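Local coordinates for protein lectin (Colocasia esculenta, PDB 5T1X) that is a GNA-related plant lectin that probably binds mannose-containing glycans, at residues N7-S11 / G86-L92; G53-F57 / I68-F73; W45-T49 / T75-S79; V14-D18 / V29-D33. All blocks are in the same frame, centred on the assembly; numbering follows the deposited sequence. Where two conformers were deposited one is given.

Interaction 1. Residues N7-S11 / G86-L92; sequences NLLFS and GDYVLIL
The Phe10 ring receives Val89 over one of its faces: methyl CG2, the branch anti to the valine's backbone N, sits 3.5 Å above the ring plane, displaced toward the CD1–CE1 rim, and comes to 3.6 Å from Phe10 CE1. The ring of Tyr88 is met instead at its edge, where Ser11 OG lies near the ring plane and approaches Tyr88 CB to 3.3 Å. The first encounter belongs to an antiparallel strand pair, 8-10 against 89-92, in one sheet of what is, by family, a beta-prism II fold; the second continues it just beyond the strand ends. They illustrate how backbone bonds join distant pieces of chain while side chains pack on both faces. Leu9 and Leu90 form the hydrogen-bonded pair, with Leu90 N donating almost straight to Leu9 O (2.8 Å, 173°), while Leu8–Ile91 and Phe10–Val89 are non-hydrogen-bonded pairs. In these last two, the partners lie side by side and point the same way, Leu8 CD2 reaching Ile91 CG1 at 3.9 Å. The face carrying Phe10, Leu8 and Val89 is turned to the partner chain, whose His88 meets the Phe10 ring with planes at about 40°. On the face of Leu9 and Leu90 lie Leu58 and Leu28 of the other two sheets. Ser11 has a double role: its N donates to Tyr88 O, and its OG accepts from Tyr88 N (3.0 Å) and bonds Asn61 O. At the far end, Asn7 OD1 is bonded by Asn4 of the partner chain, and a water accepts from Asn7 ND2 at 2.9 Å and donates to Leu92 O at 2.7 Å.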
# COMPACT_ATOMS: atom_id res chain seq x y z
N ASN B 7 -3.81 -6.99 4.17
CA ASN B 7 -2.45 -6.79 3.66
C ASN B 7 -1.91 -5.36 3.83
O ASN B 7 -0.84 -5.06 3.30
CB ASN B 7 -2.41 -7.16 2.16
CG ASN B 7 -3.32 -6.31 1.30
OD1 ASN B 7 -4.33 -5.75 1.76
ND2 ASN B 7 -2.99 -6.19 0.02
N LEU B 8 -2.63 -4.48 4.57
CA LEU B 8 -2.20 -3.09 4.73
C LEU B 8 -2.12 -2.65 6.17
O LEU B 8 -2.88 -3.12 7.01
CB LEU B 8 -3.22 -2.14 4.05
CG LEU B 8 -3.71 -2.46 2.63
CD1 LEU B 8 -4.84 -1.53 2.25
CD2 LEU B 8 -2.58 -2.36 1.61
N LEU B 9 -1.25 -1.67 6.44
CA LEU B 9 -1.13 -1.00 7.72
C LEU B 9 -0.92 0.48 7.45
O LEU B 9 0.14 0.87 6.98
CB LEU B 9 -0.02 -1.60 8.62
CG LEU B 9 -0.12 -1.21 10.10
CD1 LEU B 9 -1.23 -1.96 10.79
CD2 LEU B 9 1.19 -1.46 10.82
N PHE B 10 -1.97 1.29 7.66
CA PHE B 10 -1.88 2.73 7.42
C PHE B 10 -1.29 3.41 8.65
O PHE B 10 -1.37 2.85 9.76
CB PHE B 10 -3.26 3.32 7.10
CG PHE B 10 -3.84 2.85 5.79
CD1 PHE B 10 -3.46 3.46 4.60
CD2 PHE B 10 -4.74 1.79 5.75
CE1 PHE B 10 -3.99 3.02 3.38
CE2 PHE B 10 -5.27 1.36 4.53
CZ PHE B 10 -4.88 1.97 3.35
N SER B 11 -0.71 4.61 8.46
CA SER B 11 -0.21 5.43 9.56
C SER B 11 -1.26 5.52 10.68
O SER B 11 -2.43 5.80 10.40
CB SER B 11 0.10 6.85 9.06
OG SER B 11 1.19 6.86 8.16
N GLY B 86 2.85 13.42 6.44
CA GLY B 86 1.72 13.00 5.63
C GLY B 86 1.24 11.62 5.95
O GLY B 86 1.60 11.06 6.99
N ASP B 87 0.41 11.04 5.07
CA ASP B 87 -0.13 9.70 5.27
C ASP B 87 0.73 8.65 4.57
O ASP B 87 1.11 8.84 3.42
CB ASP B 87 -1.58 9.64 4.76
CG ASP B 87 -2.49 10.60 5.50
OD1 ASP B 87 -2.20 10.89 6.69
OD2 ASP B 87 -3.45 11.10 4.89
N TYR B 88 1.04 7.55 5.28
CA TYR B 88 1.87 6.44 4.79
C TYR B 88 1.12 5.12 4.86
O TYR B 88 0.13 5.00 5.57
CB TYR B 88 3.18 6.35 5.62
CG TYR B 88 4.14 7.48 5.31
CD1 TYR B 88 5.24 7.28 4.48
CD2 TYR B 88 3.90 8.77 5.77
CE1 TYR B 88 6.10 8.33 4.15
CE2 TYR B 88 4.74 9.84 5.43
CZ TYR B 88 5.85 9.61 4.63
OH TYR B 88 6.67 10.65 4.27
N VAL B 89 1.60 4.12 4.10
CA VAL B 89 1.01 2.79 4.14
C VAL B 89 2.12 1.75 4.06
O VAL B 89 3.07 1.92 3.30
CB VAL B 89 -0.08 2.58 3.04
CG1 VAL B 89 0.53 2.64 1.63
CG2 VAL B 89 -0.84 1.27 3.24
N LEU B 90 2.01 0.72 4.89
CA LEU B 90 2.89 -0.44 4.85
C LEU B 90 2.10 -1.51 4.13
O LEU B 90 0.98 -1.82 4.57
CB LEU B 90 3.28 -0.89 6.28
CG LEU B 90 3.96 -2.26 6.41
CD1 LEU B 90 5.38 -2.25 5.88
CD2 LEU B 90 3.98 -2.71 7.87
N ILE B 91 2.63 -2.04 3.02
CA ILE B 91 1.94 -3.08 2.27
C ILE B 91 2.72 -4.38 2.35
O ILE B 91 3.89 -4.41 1.98
CB ILE B 91 1.70 -2.69 0.78
CG1 ILE B 91 1.03 -1.29 0.62
CG2 ILE B 91 0.88 -3.79 0.05
CD1 ILE B 91 0.90 -0.81 -0.83
N LEU B 92 2.05 -5.46 2.77
CA LEU B 92 2.62 -6.79 2.66
C LEU B 92 2.20 -7.22 1.27
O LEU B 92 1.03 -7.57 1.06
CB LEU B 92 2.15 -7.76 3.77
CG LEU B 92 2.69 -9.20 3.65
CD1 LEU B 92 4.22 -9.26 3.78
CD2 LEU B 92 2.01 -10.14 4.64
O HOH W 1 -0.86 -7.90 -0.86

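Interaction 2. Residues G53-F57 / I68-F73; sequences GEHCF and IKDDDF
Phe57 lays one face of its ring over Lys69, whose CB stands 3.6 Å from Phe57 CZ. The first torsion of Phe57 sets CG between backbone N and carbonyl carbon (chi1 64°), which swings the ring alongside the lysine stem. At the edge of that ring Phe73 arrives, its CE1 3.5 Å from Phe57 CZ, with the two planes steeply inclined at 80°. Lys69 itself bends at its second torsion so that NZ reaches Phe73 O at 2.8 Å, and the ammonium also bonds Thr75 OG1. This is a compact example of a hairpin strand end tied to a turn. Phe57 and Lys69 exchange two backbone bonds, and further along Asp71 N donates to Glu54 O at 3.0 Å. Asp70 opens a type I turn ending at Phe73, and its OD1 takes the N-H of Asp72 (2.9 Å) from above the carboxylate plane, an Asx turn. The same carboxylate reaches back through OD2 to a water that Glu54 N also holds. Cys56 is disulfide-bonded to Cys34, joining this loop to the one between strands 26-30 and 36-39. Strand 66-69 thus lies between strand 57-60, approached through this loop, and strand 75-78, which follows the turn and bonds Ile68.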
# COMPACT_ATOMS: atom_id res chain seq x y z
N GLY B 53 11.42 -6.58 25.29
CA GLY B 53 10.47 -5.77 26.03
C GLY B 53 9.17 -6.51 26.27
O GLY B 53 8.97 -7.59 25.73
N GLU B 54 8.27 -5.93 27.07
CA GLU B 54 6.99 -6.58 27.34
C GLU B 54 5.87 -5.83 26.67
O GLU B 54 5.92 -4.60 26.59
CB GLU B 54 6.72 -6.66 28.85
CG GLU B 54 7.61 -7.66 29.57
CD GLU B 54 7.44 -7.66 31.08
OE1 GLU B 54 7.83 -6.66 31.72
OE2 GLU B 54 6.91 -8.66 31.62
N HIS B 55 4.84 -6.57 26.21
CA HIS B 55 3.60 -6.05 25.63
C HIS B 55 3.88 -4.99 24.56
O HIS B 55 3.38 -3.86 24.64
CB HIS B 55 2.72 -5.48 26.75
CG HIS B 55 2.43 -6.46 27.84
ND1 HIS B 55 2.99 -6.33 29.10
CD2 HIS B 55 1.66 -7.57 27.82
CE1 HIS B 55 2.53 -7.35 29.81
NE2 HIS B 55 1.73 -8.13 29.08
N CYS B 56 4.71 -5.37 23.58
CA CYS B 56 5.16 -4.50 22.50
C CYS B 56 4.09 -4.33 21.45
O CYS B 56 3.26 -5.22 21.26
CB CYS B 56 6.45 -5.05 21.88
SG CYS B 56 7.78 -5.31 23.08
N PHE B 57 4.15 -3.22 20.72
CA PHE B 57 3.25 -2.97 19.62
C PHE B 57 4.02 -2.34 18.48
O PHE B 57 5.04 -1.70 18.71
CB PHE B 57 2.07 -2.08 20.06
CG PHE B 57 2.44 -0.68 20.50
CD1 PHE B 57 2.43 0.37 19.60
CD2 PHE B 57 2.76 -0.42 21.83
CE1 PHE B 57 2.76 1.66 20.01
CE2 PHE B 57 3.08 0.88 22.24
CZ PHE B 57 3.08 1.91 21.33
N ILE B 68 8.64 -0.39 16.71
CA ILE B 68 8.19 -1.32 17.74
C ILE B 68 8.47 -0.62 19.05
O ILE B 68 9.63 -0.26 19.32
CB ILE B 68 8.88 -2.73 17.71
CG1 ILE B 68 8.68 -3.44 16.38
CG2 ILE B 68 8.41 -3.59 18.92
CD1 ILE B 68 9.52 -4.76 16.31
N LYS B 69 7.43 -0.42 19.87
CA LYS B 69 7.56 0.19 21.20
C LYS B 69 7.18 -0.82 22.23
O LYS B 69 6.30 -1.63 21.96
CB LYS B 69 6.61 1.39 21.31
CG LYS B 69 7.03 2.63 20.54
CD LYS B 69 8.25 3.27 21.17
CE LYS B 69 8.40 4.73 20.83
NZ LYS B 69 9.53 5.34 21.57
N ASP B 70 7.78 -0.78 23.44
CA ASP B 70 7.34 -1.69 24.50
C ASP B 70 6.20 -1.01 25.27
O ASP B 70 5.80 0.10 24.91
CB ASP B 70 8.49 -2.13 25.42
CG ASP B 70 9.06 -1.12 26.40
OD1 ASP B 70 8.51 0.01 26.48
OD2 ASP B 70 10.01 -1.46 27.12
N ASP B 71 5.68 -1.66 26.33
CA ASP B 71 4.54 -1.14 27.09
C ASP B 71 4.76 0.25 27.67
O ASP B 71 3.78 0.96 27.93
CB ASP B 71 4.20 -2.11 28.23
CG ASP B 71 2.82 -1.88 28.83
OD1 ASP B 71 1.83 -1.82 28.05
OD2 ASP B 71 2.72 -1.81 30.06
N ASP B 72 6.04 0.62 27.91
CA ASP B 72 6.45 1.91 28.47
C ASP B 72 6.91 2.90 27.40
O ASP B 72 7.51 3.93 27.73
CB ASP B 72 7.57 1.68 29.49
CG ASP B 72 7.15 0.76 30.62
OD1 ASP B 72 6.04 0.97 31.18
OD2 ASP B 72 7.91 -0.18 30.94
N PHE B 73 6.61 2.61 26.11
CA PHE B 73 6.96 3.43 24.95
C PHE B 73 8.49 3.57 24.76
O PHE B 73 8.96 4.56 24.19
CB PHE B 73 6.28 4.81 24.98
CG PHE B 73 4.78 4.71 24.95
CD1 PHE B 73 4.10 4.45 23.77
CD2 PHE B 73 4.03 4.88 26.11
CE1 PHE B 73 2.70 4.36 23.75
CE2 PHE B 73 2.63 4.83 26.08
CZ PHE B 73 1.98 4.56 24.90
O HOH W 2 9.26 -3.71 28.61

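Interaction 3. Residues W45-T49 / T75-S79; sequences WQSNT and TIWSS
Trp45 and Trp77 reach toward each other from opposite directions and meet as an offset edge-to-face pair. The edge of the Trp45 six-membered ring is directed at the face of the Trp77 six-membered ring, with the planes at 72° and the centroids 5.6 Å apart. The closest atoms are Trp45 CH2 and Trp77 CZ2, at 3.6 Å. Both residues carry CG opposite their own N (chi1 175° and 179°), and the indoles meet between the outer strands of two sheets. The similarity continues in how they are covered: Ser47 N stands 3.6 Å above one face of Trp45, and Ser79 N occupies the equivalent position over Trp77. On the other face of Trp77 rests Ser47 CB, a CH-pi contact 3.9 Å from the centroid of the five-membered ring and nearly on its normal. Thr49 completes the junction by crossing Ile76, its CB 3.6 Å from Ile76 CG2, while its OG1 bonds Cys34 O. No hydrogen bond links the two segments, so the contact rests on rings and apolar carbons. Ile76 and Trp77 together oppose Ile68 in a classic beta bulge, and Phe101 and Ile103 of the partner chain pack on Trp77 and Trp45. Two tryptophans of matching conformation, each donated by the outermost strand of its own sheet and meeting between the sheets, form a pairing consistent with the internal pseudosymmetry of the beta-prism II fold of GNA-related lectins.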
# COMPACT_ATOMS: atom_id res chain seq x y z
N TRP B 45 12.14 -12.97 7.43
CA TRP B 45 12.86 -11.86 8.03
C TRP B 45 12.38 -11.68 9.46
O TRP B 45 11.24 -12.02 9.76
CB TRP B 45 12.62 -10.58 7.21
CG TRP B 45 13.21 -9.32 7.78
CD1 TRP B 45 14.41 -8.75 7.44
CD2 TRP B 45 12.60 -8.43 8.73
NE1 TRP B 45 14.60 -7.58 8.15
CE2 TRP B 45 13.50 -7.36 8.94
CE3 TRP B 45 11.38 -8.44 9.42
CZ2 TRP B 45 13.23 -6.32 9.84
CZ3 TRP B 45 11.11 -7.41 10.31
CH2 TRP B 45 12.02 -6.36 10.50
N GLN B 46 13.23 -11.11 10.32
CA GLN B 46 12.80 -10.78 11.69
C GLN B 46 13.52 -9.54 12.20
O GLN B 46 14.62 -9.23 11.75
CB GLN B 46 12.99 -11.96 12.66
CG GLN B 46 14.44 -12.38 12.88
CD GLN B 46 14.67 -12.92 14.27
OE1 GLN B 46 13.82 -13.54 14.90
NE2 GLN B 46 15.88 -12.76 14.76
N SER B 47 12.88 -8.81 13.12
CA SER B 47 13.50 -7.63 13.73
C SER B 47 14.61 -8.06 14.71
O SER B 47 15.46 -7.25 15.05
CB SER B 47 12.45 -6.79 14.44
OG SER B 47 11.78 -7.58 15.42
N ASN B 48 14.59 -9.35 15.15
CA ASN B 48 15.57 -9.95 16.09
C ASN B 48 15.47 -9.26 17.46
O ASN B 48 16.48 -8.85 18.04
CB ASN B 48 17.02 -9.88 15.52
CG ASN B 48 18.05 -10.60 16.35
OD1 ASN B 48 17.76 -11.59 17.02
ND2 ASN B 48 19.26 -10.05 16.39
N THR B 49 14.24 -9.12 17.96
CA THR B 49 14.01 -8.42 19.22
C THR B 49 13.22 -9.29 20.21
O THR B 49 12.59 -8.77 21.13
CB THR B 49 13.36 -7.06 18.94
OG1 THR B 49 12.18 -7.24 18.15
CG2 THR B 49 14.31 -6.09 18.21
N THR B 75 11.66 2.54 22.64
CA THR B 75 11.88 2.03 21.28
C THR B 75 12.66 0.71 21.33
O THR B 75 13.74 0.63 21.91
CB THR B 75 12.59 3.07 20.38
OG1 THR B 75 11.78 4.24 20.33
CG2 THR B 75 12.82 2.55 18.96
N ILE B 76 12.08 -0.34 20.72
CA ILE B 76 12.68 -1.66 20.62
C ILE B 76 13.34 -1.84 19.24
O ILE B 76 14.38 -2.49 19.11
CB ILE B 76 11.59 -2.74 20.90
CG1 ILE B 76 11.01 -2.60 22.33
CG2 ILE B 76 12.08 -4.15 20.60
CD1 ILE B 76 12.04 -2.52 23.52
N TRP B 77 12.70 -1.27 18.20
CA TRP B 77 13.16 -1.37 16.82
C TRP B 77 12.55 -0.25 16.01
O TRP B 77 11.44 0.18 16.29
CB TRP B 77 12.76 -2.75 16.22
CG TRP B 77 13.17 -2.96 14.78
CD1 TRP B 77 14.32 -3.54 14.33
CD2 TRP B 77 12.39 -2.67 13.62
NE1 TRP B 77 14.33 -3.58 12.95
CE2 TRP B 77 13.15 -3.06 12.49
CE3 TRP B 77 11.12 -2.09 13.41
CZ2 TRP B 77 12.68 -2.89 11.18
CZ3 TRP B 77 10.66 -1.92 12.12
CH2 TRP B 77 11.43 -2.32 11.02
N SER B 78 13.28 0.21 15.00
CA SER B 78 12.78 1.19 14.06
C SER B 78 13.27 0.87 12.67
O SER B 78 14.41 0.40 12.50
CB SER B 78 13.21 2.61 14.43
OG SER B 78 12.79 3.49 13.40
N SER B 79 12.44 1.20 11.66
CA SER B 79 12.83 1.07 10.24
C SER B 79 13.89 2.11 9.90
O SER B 79 14.59 1.97 8.90
CB SER B 79 11.61 1.26 9.34
OG SER B 79 11.01 2.53 9.55

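Interaction 4. Residues V14-D18 / V29-D33; sequences VLYGD and VMQGD
Asp18 N bonds Met30 O at 2.9 Å after the chain has turned through two successive residues of positive phi, Gly17 (50°) and Asp18 (74°), which carry it from strand 14-16 of one beta-prism II sheet into strand 19-23 of the next. The carboxylate of Asp18 then folds back over the opposing loop: OD1 accepts from Gly32 N at 2.9 Å, the donor standing well out of the carboxylate plane, and also lies 3.6 Å from Gln31 CB. Val29 CG1 packs against Asp18 O at 3.6 Å. On the inner side Leu15 CB faces Met30 CB at 4.0 Å. Met30 CG lies opposite its backbone N (chi1 179°), which brings it to 3.4 Å from Leu15 O; the chain then bends at chi2 and chi3 and leads away from 14-18, the side chain resting on Leu58. Gln31 stretches the other way, where its amide is held at both ends, NE2 donating to Asp33 OD1 at 3.1 Å and OE1 bonding Tyr39 OH. Gln31, Asp33, Asn35, Val37 and Tyr39 match the QxDxNxVxY motif with which relatives bind mannose, so the contact probably flanks a sugar site. A water bridges the two backbones, accepting from Gly17 N and donating to Gln31 O at 2.9 Å.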
# COMPACT_ATOMS: atom_id res chain seq x y z
N VAL B 14 -2.28 0.12 14.77
CA VAL B 14 -1.34 -0.61 15.62
C VAL B 14 -1.58 -2.12 15.52
O VAL B 14 -2.74 -2.56 15.41
CB VAL B 14 -1.35 -0.14 17.10
CG1 VAL B 14 -1.16 1.37 17.23
CG2 VAL B 14 -2.59 -0.60 17.85
N LEU B 15 -0.49 -2.89 15.57
CA LEU B 15 -0.51 -4.36 15.64
C LEU B 15 0.23 -4.78 16.91
O LEU B 15 1.27 -4.21 17.24
CB LEU B 15 0.13 -5.04 14.41
CG LEU B 15 -0.54 -4.88 13.04
CD1 LEU B 15 0.27 -5.63 11.98
CD2 LEU B 15 -1.98 -5.37 13.05
N TYR B 16 -0.28 -5.78 17.62
CA TYR B 16 0.33 -6.28 18.85
C TYR B 16 -0.24 -7.65 19.14
O TYR B 16 -1.25 -8.03 18.53
CB TYR B 16 0.06 -5.32 20.04
CG TYR B 16 -1.41 -5.15 20.37
CD1 TYR B 16 -2.03 -5.96 21.32
CD2 TYR B 16 -2.20 -4.22 19.70
CE1 TYR B 16 -3.40 -5.84 21.59
CE2 TYR B 16 -3.56 -4.10 19.95
CZ TYR B 16 -4.16 -4.92 20.90
OH TYR B 16 -5.50 -4.81 21.16
N GLY B 17 0.35 -8.36 20.10
CA GLY B 17 -0.17 -9.64 20.58
C GLY B 17 -0.51 -10.65 19.50
O GLY B 17 -1.59 -11.25 19.51
N ASP B 18 0.41 -10.82 18.55
CA ASP B 18 0.36 -11.76 17.43
C ASP B 18 -0.62 -11.30 16.32
O ASP B 18 -0.95 -12.08 15.43
CB ASP B 18 0.08 -13.22 17.89
CG ASP B 18 0.98 -13.64 19.04
OD1 ASP B 18 2.22 -13.55 18.90
OD2 ASP B 18 0.45 -13.99 20.11
N VAL B 29 3.96 -10.66 11.27
CA VAL B 29 3.38 -10.78 12.61
C VAL B 29 4.12 -9.95 13.66
O VAL B 29 5.32 -10.12 13.83
CB VAL B 29 3.35 -12.29 13.07
CG1 VAL B 29 2.50 -12.45 14.32
CG2 VAL B 29 2.84 -13.21 11.95
N MET B 30 3.38 -9.12 14.43
CA MET B 30 3.94 -8.45 15.61
C MET B 30 3.68 -9.39 16.77
O MET B 30 2.60 -9.37 17.36
CB MET B 30 3.32 -7.05 15.85
CG MET B 30 3.87 -6.34 17.09
SD MET B 30 5.62 -5.91 16.90
CE MET B 30 6.40 -7.09 18.01
N GLN B 31 4.64 -10.28 17.03
CA GLN B 31 4.44 -11.33 18.02
C GLN B 31 4.46 -10.84 19.47
O GLN B 31 5.03 -9.79 19.78
CB GLN B 31 5.47 -12.44 17.84
CG GLN B 31 5.49 -12.99 16.43
CD GLN B 31 6.42 -14.14 16.24
OE1 GLN B 31 6.29 -14.87 15.26
NE2 GLN B 31 7.40 -14.32 17.14
N GLY B 32 3.86 -11.67 20.33
CA GLY B 32 3.79 -11.45 21.77
C GLY B 32 5.13 -11.50 22.48
O GLY B 32 5.20 -11.13 23.65
N ASP B 33 6.20 -11.97 21.78
CA ASP B 33 7.55 -12.04 22.35
C ASP B 33 8.40 -10.81 21.94
O ASP B 33 9.62 -10.85 22.11
CB ASP B 33 8.26 -13.33 21.94
CG ASP B 33 8.60 -13.40 20.46
OD1 ASP B 33 7.95 -12.70 19.67
OD2 ASP B 33 9.50 -14.18 20.11
O HOH W 3 3.11 -7.92 21.01

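The four contacts show chemistry following position in one fold. Interaction 1 is the buried one, a backbone-bonded strand pair at the chain interface, and it closes the loop within which the other three lie. Interactions 2 and 4 are partly buried loop ends that touch each other, with Cys56 O against Tyr16 CB and Ile68 CG1 against Met30 SD, and both combine polar side-chain bonds with bridging waters. Interaction 3, a surface contact between mostly partly exposed groups, relies on aromatic packing without a cross-segment hydrogen bond, yet shares a sheet with interaction 2 through Ile68 O and Ile76 N. Interactions 1 and 4 meet where Leu9 packs on Leu15, while 1 and 3 stay about 8 Å apart at their nearest atoms.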